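Local coordinates for fatty-acid-binding protein 1 (PDB 4DOO) that binds fatty acids in the plastid, preferring saturated ones, with a chalcone-isomerase-like fold, and may take part in alpha-linolenic acid metabolism, at residues A[21-30]-A[41-51]; A[77-87]-A[175-184]. One frame throughout, in Å; residues are numbered along the deposited sequence.

Contact 1. Residues A[21-30]-A[41-51]. With DAO (lauric acid), chain C; DAO (lauric acid), chain D.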
loop_
_atom_site.group_PDB
_atom_site.type_symbol
_atom_site.label_atom_id
_atom_site.label_comp_id
_atom_site.label_asym_id
_atom_site.label_seq_id
_atom_site.Cartn_x
_atom_site.Cartn_y
_atom_site.Cartn_z
ATOM N N SER A 21 -15.411 -0.576 -7.948
ATOM C CA SER A 21 -15.616 -0.720 -6.511
ATOM C C SER A 21 -14.425 -0.291 -5.651
ATOM O O SER A 21 -14.580 0.008 -4.466
ATOM C CB SER A 21 -15.982 -2.173 -6.195
ATOM O OG SER A 21 -15.061 -3.071 -6.795
ATOM N N ARG A 22 -13.242 -0.261 -6.250
ATOM C CA ARG A 22 -12.030 0.113 -5.525
ATOM C C ARG A 22 -11.626 1.542 -5.855
ATOM O O ARG A 22 -11.157 1.819 -6.958
ATOM C CB ARG A 22 -10.909 -0.852 -5.894
ATOM C CG ARG A 22 -9.813 -0.910 -4.869
ATOM C CD ARG A 22 -9.088 -2.220 -4.952
ATOM N NE ARG A 22 -10.025 -3.337 -4.885
ATOM C CZ ARG A 22 -9.680 -4.575 -4.557
ATOM N NH1 ARG A 22 -8.415 -4.853 -4.264
ATOM N NH2 ARG A 22 -10.597 -5.535 -4.526
ATOM N N ARG A 23 -11.791 2.449 -4.895
ATOM C CA ARG A 23 -11.476 3.854 -5.139
ATOM C C ARG A 23 -10.088 4.312 -4.714
ATOM O O ARG A 23 -9.608 3.971 -3.636
ATOM C CB ARG A 23 -12.500 4.753 -4.445
ATOM C CG ARG A 23 -13.944 4.416 -4.764
ATOM C CD ARG A 23 -14.261 4.481 -6.253
ATOM N NE ARG A 23 -15.614 4.002 -6.528
ATOM C CZ ARG A 23 -16.721 4.571 -6.054
ATOM N NH1 ARG A 23 -16.643 5.653 -5.286
ATOM N NH2 ARG A 23 -17.908 4.039 -6.320
ATOM N N LEU A 24 -9.458 5.110 -5.570
ATOM C CA LEU A 24 -8.140 5.662 -5.270
ATOM C C LEU A 24 -8.349 6.723 -4.195
ATOM O O LEU A 24 -9.109 7.681 -4.395
ATOM C CB LEU A 24 -7.537 6.315 -6.515
ATOM C CG LEU A 24 -6.179 6.995 -6.336
ATOM C CD1 LEU A 24 -5.136 5.955 -5.916
ATOM C CD2 LEU A 24 -5.773 7.673 -7.650
ATOM N N LEU A 25 -7.675 6.559 -3.060
ATOM C CA LEU A 25 -7.813 7.504 -1.956
ATOM C C LEU A 25 -6.562 8.337 -1.685
ATOM O O LEU A 25 -6.629 9.396 -1.057
ATOM C CB LEU A 25 -8.211 6.754 -0.683
ATOM C CG LEU A 25 -9.481 5.901 -0.768
ATOM C CD1 LEU A 25 -9.704 5.210 0.565
ATOM C CD2 LEU A 25 -10.684 6.773 -1.124
ATOM N N GLY A 26 -5.417 7.864 -2.151
ATOM C CA GLY A 26 -4.192 8.610 -1.927
ATOM C C GLY A 26 -3.100 8.232 -2.905
ATOM O O GLY A 26 -3.009 7.082 -3.327
ATOM N N VAL A 27 -2.277 9.210 -3.268
ATOM C CA VAL A 27 -1.173 8.984 -4.194
ATOM C C VAL A 27 0.093 9.579 -3.599
ATOM O O VAL A 27 0.084 10.712 -3.121
ATOM C CB VAL A 27 -1.462 9.645 -5.559
ATOM C CG1 VAL A 27 -0.229 9.558 -6.460
ATOM C CG2 VAL A 27 -2.641 8.953 -6.216
ATOM N N GLY A 28 1.181 8.816 -3.631
ATOM C CA GLY A 28 2.429 9.303 -3.076
ATOM C C GLY A 28 3.674 8.797 -3.782
ATOM O O GLY A 28 3.593 8.124 -4.815
ATOM N N LEU A 29 4.831 9.130 -3.215
ATOM C CA LEU A 29 6.117 8.722 -3.765
ATOM C C LEU A 29 6.951 8.028 -2.697
ATOM O O LEU A 29 6.981 8.459 -1.541
ATOM C CB LEU A 29 6.896 9.939 -4.279
ATOM C CG LEU A 29 6.334 10.762 -5.438
ATOM C CD1 LEU A 29 7.316 11.882 -5.772
ATOM C CD2 LEU A 29 6.113 9.871 -6.656
ATOM N N ARG A 30 7.612 6.945 -3.091
ATOM C CA ARG A 30 8.483 6.193 -2.200
ATOM C C ARG A 30 9.873 6.629 -2.628
ATOM O O ARG A 30 10.291 6.371 -3.761
ATOM C CB ARG A 30 8.303 4.688 -2.419
ATOM C CG ARG A 30 8.940 3.771 -1.373
ATOM C CD ARG A 30 10.432 3.536 -1.584
ATOM N NE ARG A 30 10.876 2.362 -0.829
ATOM C CZ ARG A 30 11.981 2.311 -0.094
ATOM N NH1 ARG A 30 12.774 3.371 -0.006
ATOM N NH2 ARG A 30 12.290 1.197 0.559
ATOM N N ASP A 41 13.687 9.370 -6.338
ATOM C CA ASP A 41 12.283 8.971 -6.340
ATOM C C ASP A 41 12.319 7.562 -6.912
ATOM O O ASP A 41 12.669 7.380 -8.079
ATOM C CB ASP A 41 11.445 9.864 -7.260
ATOM C CG ASP A 41 11.500 11.331 -6.868
ATOM O OD1 ASP A 41 11.370 11.632 -5.665
ATOM O OD2 ASP A 41 11.665 12.182 -7.769
ATOM N N VAL A 42 11.965 6.568 -6.103
ATOM C CA VAL A 42 12.012 5.180 -6.555
ATOM C C VAL A 42 10.772 4.772 -7.334
ATOM O O VAL A 42 10.879 4.229 -8.435
ATOM C CB VAL A 42 12.214 4.224 -5.371
ATOM C CG1 VAL A 42 12.407 2.792 -5.879
ATOM C CG2 VAL A 42 13.438 4.661 -4.567
ATOM N N TYR A 43 9.599 5.020 -6.760
ATOM C CA TYR A 43 8.351 4.698 -7.437
ATOM C C TYR A 43 7.194 5.522 -6.893
ATOM O O TYR A 43 7.263 6.053 -5.785
ATOM C CB TYR A 43 8.019 3.198 -7.324
ATOM C CG TYR A 43 7.793 2.650 -5.918
ATOM C CD1 TYR A 43 8.803 1.960 -5.246
ATOM C CD2 TYR A 43 6.554 2.780 -5.284
ATOM C CE1 TYR A 43 8.582 1.405 -3.981
ATOM C CE2 TYR A 43 6.323 2.236 -4.027
ATOM C CZ TYR A 43 7.339 1.544 -3.380
ATOM O OH TYR A 43 7.103 0.965 -2.154
ATOM N N ALA A 44 6.148 5.657 -7.703
ATOM C CA ALA A 44 4.952 6.376 -7.297
ATOM C C ALA A 44 3.965 5.285 -6.921
ATOM O O ALA A 44 4.016 4.185 -7.476
ATOM C CB ALA A 44 4.399 7.191 -8.452
ATOM N N PHE A 45 3.081 5.565 -5.972
ATOM C CA PHE A 45 2.102 4.558 -5.585
ATOM C C PHE A 45 0.729 5.170 -5.365
ATOM O O PHE A 45 0.599 6.365 -5.088
ATOM C CB PHE A 45 2.578 3.787 -4.338
ATOM C CG PHE A 45 2.735 4.634 -3.102
ATOM C CD1 PHE A 45 1.642 4.896 -2.274
ATOM C CD2 PHE A 45 3.979 5.160 -2.759
ATOM C CE1 PHE A 45 1.785 5.672 -1.117
ATOM C CE2 PHE A 45 4.138 5.939 -1.609
ATOM C CZ PHE A 45 3.041 6.196 -0.785
ATOM N N GLY A 46 -0.298 4.346 -5.537
ATOM C CA GLY A 46 -1.660 4.794 -5.352
ATOM C C GLY A 46 -2.327 3.791 -4.437
ATOM O O GLY A 46 -2.187 2.583 -4.639
ATOM N N VAL A 47 -3.033 4.279 -3.424
ATOM C CA VAL A 47 -3.699 3.395 -2.476
ATOM C C VAL A 47 -5.204 3.392 -2.729
ATOM O O VAL A 47 -5.848 4.442 -2.683
ATOM C CB VAL A 47 -3.436 3.840 -1.022
ATOM C CG1 VAL A 47 -4.075 2.849 -0.055
ATOM C CG2 VAL A 47 -1.934 3.938 -0.767
ATOM N N TYR A 48 -5.743 2.201 -2.992
ATOM C CA TYR A 48 -7.167 2.006 -3.272
ATOM C C TYR A 48 -7.853 1.195 -2.173
ATOM O O TYR A 48 -7.249 0.299 -1.594
ATOM C CB TYR A 48 -7.359 1.245 -4.585
ATOM C CG TYR A 48 -6.836 1.933 -5.819
ATOM C CD1 TYR A 48 -5.471 1.935 -6.119
ATOM C CD2 TYR A 48 -7.708 2.564 -6.700
ATOM C CE1 TYR A 48 -4.988 2.547 -7.270
ATOM C CE2 TYR A 48 -7.236 3.183 -7.858
ATOM C CZ TYR A 48 -5.876 3.167 -8.137
ATOM O OH TYR A 48 -5.401 3.775 -9.279
ATOM N N ALA A 49 -9.117 1.506 -1.909
ATOM C CA ALA A 49 -9.891 0.788 -0.898
ATOM C C ALA A 49 -11.309 0.539 -1.418
ATOM O O ALA A 49 -11.898 1.398 -2.068
ATOM C CB ALA A 49 -9.940 1.592 0.398
ATOM N N ASP A 50 -11.845 -0.644 -1.135
ATOM C CA ASP A 50 -13.193 -1.001 -1.566
ATOM C C ASP A 50 -14.206 -0.143 -0.815
ATOM O O ASP A 50 -14.221 -0.114 0.417
ATOM C CB ASP A 50 -13.455 -2.487 -1.299
ATOM C CG ASP A 50 -14.858 -2.910 -1.690
ATOM O OD1 ASP A 50 -15.805 -2.649 -0.916
ATOM O OD2 ASP A 50 -15.015 -3.492 -2.781
ATOM N N CYS A 51 -15.050 0.554 -1.568
ATOM C CA CYS A 51 -16.054 1.445 -0.998
ATOM C C CYS A 51 -17.000 0.797 -0.005
ATOM O O CYS A 51 -17.213 1.324 1.086
ATOM C CB CYS A 51 -16.879 2.083 -2.117
ATOM S SG CYS A 51 -15.923 3.176 -3.164
HETATM O O1 DAO C . 10.588 -1.043 0.327
HETATM O O2 DAO C . 9.277 0.162 -0.974
HETATM C C1 DAO C . 9.493 -0.841 -0.253
HETATM C C2 DAO C . 8.389 -1.861 -0.088
HETATM C C3 DAO C . 8.159 -2.589 -1.402
HETATM C C4 DAO C . 7.183 -3.760 -1.222
HETATM C C5 DAO C . 6.716 -4.299 -2.576
HETATM C C6 DAO C . 7.744 -5.251 -3.182
HETATM C C7 DAO C . 7.636 -5.292 -4.698
HETATM C C8 DAO C . 8.918 -5.848 -5.297
HETATM C C9 DAO C . 8.906 -5.752 -6.812
HETATM C C10 DAO C . 10.163 -6.391 -7.395
HETATM C C11 DAO C . 9.890 -6.942 -8.790
HETATM C C12 DAO C . 11.179 -7.377 -9.454
HETATM O O1 DAO D . 21.726 4.442 -5.200
HETATM O O2 DAO D . 20.878 3.439 -6.967
HETATM C C1 DAO D . 20.770 3.912 -5.812
HETATM C C2 DAO D . 19.423 3.845 -5.125
HETATM C C3 DAO D . 19.227 2.471 -4.492
HETATM C C4 DAO D . 17.826 1.937 -4.767
HETATM C C5 DAO D . 16.988 1.919 -3.493
HETATM C C6 DAO D . 16.254 0.594 -3.343
HETATM C C7 DAO D . 14.751 0.809 -3.198
HETATM C C8 DAO D . 13.981 -0.363 -3.790
HETATM C C9 DAO D . 12.575 -0.463 -3.208
HETATM C C10 DAO D . 11.535 -0.534 -4.325
HETATM C C11 DAO D . 10.824 -1.881 -4.339
HETATM C C12 DAO D . 9.960 -2.024 -5.576
HETATM O O HOH W 1 -13.422 -3.911 -4.643
#

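Contact 2. Residues A[77-87]-A[175-184]. With DAO (lauric acid), chain C.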
loop_
_atom_site.group_PDB
_atom_site.type_symbol
_atom_site.label_atom_id
_atom_site.label_comp_id
_atom_site.label_asym_id
_atom_site.label_seq_id
_atom_site.Cartn_x
_atom_site.Cartn_y
_atom_site.Cartn_z
ATOM N N MET A 77 -7.132 5.216 11.891
ATOM C CA MET A 77 -6.107 4.605 11.059
ATOM C C MET A 77 -5.924 3.113 11.349
ATOM O O MET A 77 -5.944 2.294 10.432
ATOM C CB MET A 77 -4.781 5.353 11.236
ATOM C CG MET A 77 -3.623 4.780 10.425
ATOM S SD MET A 77 -2.168 5.845 10.451
ATOM C CE MET A 77 -1.533 5.537 12.084
ATOM N N ASP A 78 -5.761 2.753 12.618
ATOM C CA ASP A 78 -5.572 1.344 12.966
ATOM C C ASP A 78 -6.837 0.521 12.717
ATOM O O ASP A 78 -6.756 -0.657 12.363
ATOM C CB ASP A 78 -5.153 1.189 14.429
ATOM C CG ASP A 78 -4.559 -0.177 14.718
ATOM O OD1 ASP A 78 -3.376 -0.386 14.380
ATOM O OD2 ASP A 78 -5.270 -1.045 15.264
ATOM N N ASP A 79 -8.005 1.127 12.905
ATOM C CA ASP A 79 -9.251 0.398 12.675
ATOM C C ASP A 79 -9.374 0.022 11.197
ATOM O O ASP A 79 -9.806 -1.088 10.867
ATOM C CB ASP A 79 -10.474 1.221 13.107
ATOM C CG ASP A 79 -10.664 1.259 14.621
ATOM O OD1 ASP A 79 -10.233 0.311 15.313
ATOM O OD2 ASP A 79 -11.265 2.232 15.119
ATOM N N LEU A 80 -8.994 0.945 10.314
ATOM C CA LEU A 80 -9.050 0.698 8.873
ATOM C C LEU A 80 -8.106 -0.425 8.463
ATOM O O LEU A 80 -8.501 -1.343 7.745
ATOM C CB LEU A 80 -8.669 1.954 8.082
ATOM C CG LEU A 80 -9.701 3.066 7.908
ATOM C CD1 LEU A 80 -9.041 4.249 7.199
ATOM C CD2 LEU A 80 -10.894 2.549 7.101
ATOM N N MET A 81 -6.859 -0.339 8.915
ATOM C CA MET A 81 -5.849 -1.335 8.581
ATOM C C MET A 81 -6.161 -2.739 9.081
ATOM O O MET A 81 -5.834 -3.719 8.418
ATOM C CB MET A 81 -4.474 -0.915 9.116
ATOM C CG MET A 81 -3.679 -0.011 8.186
ATOM S SD MET A 81 -1.932 0.165 8.659
ATOM C CE MET A 81 -1.327 -1.492 8.320
ATOM N N GLU A 82 -6.791 -2.840 10.245
ATOM C CA GLU A 82 -7.109 -4.142 10.816
ATOM C C GLU A 82 -8.415 -4.743 10.299
ATOM O O GLU A 82 -8.627 -5.949 10.380
ATOM C CB GLU A 82 -7.137 -4.038 12.347
ATOM C CG GLU A 82 -7.660 -5.281 13.052
ATOM C CD GLU A 82 -7.155 -5.406 14.481
ATOM O OE1 GLU A 82 -6.939 -4.365 15.135
ATOM O OE2 GLU A 82 -6.985 -6.553 14.952
ATOM N N ALA A 83 -9.283 -3.903 9.750
ATOM C CA ALA A 83 -10.563 -4.370 9.237
ATOM C C ALA A 83 -10.406 -5.205 7.966
ATOM O O ALA A 83 -9.396 -5.117 7.263
ATOM C CB ALA A 83 -11.466 -3.185 8.970
ATOM N N ASP A 84 -11.406 -6.030 7.676
ATOM C CA ASP A 84 -11.358 -6.851 6.479
ATOM C C ASP A 84 -11.836 -5.975 5.330
ATOM O O ASP A 84 -12.982 -6.054 4.894
ATOM C CB ASP A 84 -12.251 -8.086 6.634
ATOM C CG ASP A 84 -12.132 -9.041 5.458
ATOM O OD1 ASP A 84 -11.058 -9.071 4.817
ATOM O OD2 ASP A 84 -13.105 -9.774 5.184
ATOM N N ILE A 85 -10.937 -5.116 4.866
ATOM C CA ILE A 85 -11.225 -4.200 3.779
ATOM C C ILE A 85 -10.309 -4.524 2.604
ATOM O O ILE A 85 -9.086 -4.548 2.750
ATOM C CB ILE A 85 -10.986 -2.728 4.223
ATOM C CG1 ILE A 85 -12.031 -2.329 5.269
ATOM C CG2 ILE A 85 -11.031 -1.798 3.014
ATOM C CD1 ILE A 85 -11.786 -0.968 5.914
ATOM N N LYS A 86 -10.909 -4.796 1.451
ATOM C CA LYS A 86 -10.146 -5.095 0.248
ATOM C C LYS A 86 -9.442 -3.818 -0.190
ATOM O O LYS A 86 -10.059 -2.756 -0.283
ATOM C CB LYS A 86 -11.069 -5.591 -0.866
ATOM C CG LYS A 86 -11.629 -6.986 -0.609
ATOM C CD LYS A 86 -12.484 -7.487 -1.769
ATOM C CE LYS A 86 -13.745 -6.662 -1.955
ATOM N NZ LYS A 86 -14.618 -6.707 -0.745
ATOM N N MET A 87 -8.148 -3.929 -0.450
ATOM C CA MET A 87 -7.370 -2.781 -0.874
ATOM C C MET A 87 -6.365 -3.155 -1.946
ATOM O O MET A 87 -6.022 -4.330 -2.126
ATOM C CB MET A 87 -6.606 -2.190 0.308
ATOM C CG MET A 87 -7.457 -1.781 1.494
ATOM S SD MET A 87 -6.424 -0.964 2.718
ATOM C CE MET A 87 -7.673 -0.221 3.786
ATOM N N ARG A 175 -0.936 -6.749 7.000
ATOM C CA ARG A 175 -0.823 -5.625 7.920
ATOM C C ARG A 175 0.527 -4.926 7.786
ATOM O O ARG A 175 0.600 -3.696 7.730
ATOM C CB ARG A 175 -0.988 -6.130 9.353
ATOM C CG ARG A 175 -1.195 -5.053 10.382
ATOM C CD ARG A 175 -2.533 -4.372 10.178
ATOM N NE ARG A 175 -2.961 -3.679 11.385
ATOM C CZ ARG A 175 -2.283 -2.695 11.965
ATOM N NH1 ARG A 175 -1.136 -2.269 11.450
ATOM N NH2 ARG A 175 -2.750 -2.145 13.071
ATOM N N SER A 176 1.595 -5.716 7.743
ATOM C CA SER A 176 2.945 -5.174 7.636
ATOM C C SER A 176 3.164 -4.352 6.372
ATOM O O SER A 176 3.670 -3.229 6.430
ATOM C CB SER A 176 3.969 -6.310 7.693
ATOM O OG SER A 176 3.884 -7.010 8.923
ATOM N N ILE A 177 2.785 -4.909 5.229
ATOM C CA ILE A 177 2.958 -4.204 3.965
ATOM C C ILE A 177 2.144 -2.911 3.933
ATOM O O ILE A 177 2.677 -1.849 3.618
ATOM C CB ILE A 177 2.579 -5.111 2.775
ATOM C CG1 ILE A 177 3.596 -6.253 2.670
ATOM C CG2 ILE A 177 2.571 -4.313 1.480
ATOM C CD1 ILE A 177 3.282 -7.270 1.602
ATOM N N LEU A 178 0.860 -3.000 4.269
ATOM C CA LEU A 178 0.003 -1.818 4.280
ATOM C C LEU A 178 0.513 -0.749 5.235
ATOM O O LEU A 178 0.347 0.439 4.980
ATOM C CB LEU A 178 -1.425 -2.188 4.675
ATOM C CG LEU A 178 -2.293 -2.878 3.625
ATOM C CD1 LEU A 178 -3.638 -3.241 4.239
ATOM C CD2 LEU A 178 -2.482 -1.948 2.431
ATOM N N ASP A 179 1.133 -1.168 6.335
ATOM C CA ASP A 179 1.635 -0.210 7.318
ATOM C C ASP A 179 2.704 0.709 6.739
ATOM O O ASP A 179 2.880 1.833 7.208
ATOM C CB ASP A 179 2.187 -0.937 8.553
ATOM C CG ASP A 179 2.413 0.005 9.727
ATOM O OD1 ASP A 179 3.580 0.358 10.008
ATOM O OD2 ASP A 179 1.413 0.406 10.357
ATOM N N LEU A 180 3.415 0.233 5.720
ATOM C CA LEU A 180 4.464 1.027 5.085
ATOM C C LEU A 180 3.892 2.230 4.356
ATOM O O LEU A 180 4.560 3.251 4.205
ATOM C CB LEU A 180 5.239 0.180 4.067
ATOM C CG LEU A 180 6.082 -0.970 4.610
ATOM C CD1 LEU A 180 6.661 -1.775 3.447
ATOM C CD2 LEU A 180 7.193 -0.405 5.493
ATOM N N TYR A 181 2.657 2.091 3.889
ATOM C CA TYR A 181 2.002 3.147 3.129
ATOM C C TYR A 181 0.989 3.988 3.908
ATOM O O TYR A 181 0.888 5.197 3.692
ATOM C CB TYR A 181 1.317 2.521 1.906
ATOM C CG TYR A 181 2.271 1.741 1.018
ATOM C CD1 TYR A 181 3.105 2.396 0.108
ATOM C CD2 TYR A 181 2.368 0.355 1.123
ATOM C CE1 TYR A 181 4.019 1.683 -0.676
ATOM C CE2 TYR A 181 3.275 -0.368 0.349
ATOM C CZ TYR A 181 4.096 0.301 -0.546
ATOM O OH TYR A 181 4.997 -0.421 -1.300
ATOM N N ILE A 182 0.254 3.357 4.817
ATOM C CA ILE A 182 -0.778 4.064 5.578
ATOM C C ILE A 182 -0.617 4.000 7.100
ATOM O O ILE A 182 -1.549 4.313 7.843
ATOM C CB ILE A 182 -2.180 3.516 5.176
ATOM C CG1 ILE A 182 -2.368 3.670 3.666
ATOM C CG2 ILE A 182 -3.295 4.275 5.890
ATOM C CD1 ILE A 182 -2.256 5.105 3.180
ATOM N N GLY A 183 0.570 3.625 7.563
ATOM C CA GLY A 183 0.809 3.527 8.993
ATOM C C GLY A 183 1.381 4.774 9.646
ATOM O O GLY A 183 1.430 5.848 9.042
ATOM N N GLU A 184 1.828 4.623 10.889
ATOM C CA GLU A 184 2.388 5.728 11.660
ATOM C C GLU A 184 3.628 6.370 11.038
ATOM O O GLU A 184 3.820 7.587 11.128
ATOM C CB GLU A 184 2.720 5.247 13.075
ATOM C CG GLU A 184 3.204 6.339 14.011
ATOM C CD GLU A 184 2.224 7.491 14.110
ATOM O OE1 GLU A 184 1.012 7.228 14.278
ATOM O OE2 GLU A 184 2.667 8.657 14.023
HETATM O O1 DAO C . 10.588 -1.043 0.327
HETATM O O2 DAO C . 9.277 0.162 -0.974
HETATM C C1 DAO C . 9.493 -0.841 -0.253
HETATM C C2 DAO C . 8.389 -1.861 -0.088
HETATM C C3 DAO C . 8.159 -2.589 -1.402
HETATM C C4 DAO C . 7.183 -3.760 -1.222
HETATM C C5 DAO C . 6.716 -4.299 -2.576
HETATM C C6 DAO C . 7.744 -5.251 -3.182
HETATM C C7 DAO C . 7.636 -5.292 -4.698
HETATM C C8 DAO C . 8.918 -5.848 -5.297
HETATM C C9 DAO C . 8.906 -5.752 -6.812
HETATM C C10 DAO C . 10.163 -6.391 -7.395
HETATM C C11 DAO C . 9.890 -6.942 -8.790
HETATM C C12 DAO C . 11.179 -7.377 -9.454
HETATM O O HOH W 2 -4.273 -3.420 15.199
#

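Contact 1. Residues A[21-30]-A[41-51]
R30 and Y43 face each other as a hydrogen-bonded pair of antiparallel strands and together hold the carboxylate of one lauric acid. The guanidinium meets it with two nearly straight bonds, R30 NE to lauric acid O2 at 2.7 Å and R30 NH2 to O1 of the same acid at 2.8 Å, and Y43 OH donates to that O2 over 2.6 Å, so O2 is gripped twice from this hairpin; S110 OG adds a further bond. O2 lies at the edge of the phenol, near its plane, while the aliphatic part of the arginine crosses the ring face: R30 CB stands 3.5 Å from the Y43 ring centroid, a CH-pi contact. The bend at chi2 (-81°) then carries the arginine onward, beyond that ring, to the acid. A second lauric acid brings C9 over one face of the guanidinium and C10 against the edge of the phenol, with V42 CG1 also beside C10. Behind this first shell, R30 N bonds to Y43 O, and R30 O takes V42 N at 2.9 Å and, weakly, Y43 N, a classic beta bulge at the binding end. Next along the strands, G28 leaves room for F45, whose ring folds back across the glycine with CG between its own backbone N and carbonyl carbon (chi1 63°); G28 CA sits 4.1 Å from the F45 ring centroid. A second classic bulge follows where L25 and G26 both face V47, shifting the register by one. On the face shared with R22, L24 CD1 lies over the Y48 ring, 3.8 Å from its centroid, and Y48 OH reaches P15 O. The whole is a twisted, bulged beta hairpin of the chalcone-isomerase fold, carrying the carboxylate site of its fatty-acid pocket.

Contact 2. Residues A[77-87]-A[175-184]
M81 enters the neighbouring helix as a knob into a hole, set among R175, L178, D179 and I182, where helices 76-82 and 171-182 of the chalcone-isomerase fold pack together; the axes of segments 77-82 and 175-182 pass 10.7 Å apart, their directions 141° apart. M81 CB lies off-centre over one face of the R175 guanidinium, 3.9 Å from R175 NE. Past CG, M81 SD lies beside both R175 NH1 and D179 OD2, 3.8 Å from each, the two polar atoms being on the same side of it. The chain then turns at chi3 (68°) and drives M81 CE down onto the backbone of the second helix, 3.0 Å from R175 O and close to D179 N, with L178 CB and D179 CB also near it. At the polar edge of the contact a water donates to D78 OD2 and E82 OE1 and accepts from R175 NH2; the D78-R175 salt bridge is doubtful in detail, its atoms being modelled too close. F118 adds a cation-pi partner to R175, and R114 pairs with D179. Beyond the knob, M87 SD rests on L178 CD1. At the other end M77, extended to SD, sets that sulfur 3.1 Å from I182 O.

How the contacts relate
Both segments of contact 1 precede those of contact 2 in the sequence, and the centres of the two contacts lie 13 Å apart. The first is an adjacent pair within the antiparallel sheet, strands 22-33 and 39-50; the second joins two helices packed over that sheet, helix 76-82 being followed by the next strand, 87-93. Near the ligand, Y43 OH and Y181 OH are 2.7 Å apart in a probable hydrogen bond, and the F45 and Y181 rings meet edge-to-face. At the other end of the hairpin, D50 N probably bonds to K86 O at 2.9 Å. The sheet and helix 171-182 line one fatty-acid pocket, where L180 and Y181 touch C2 and C3 of the lauric acid whose carboxylate contact 1 binds.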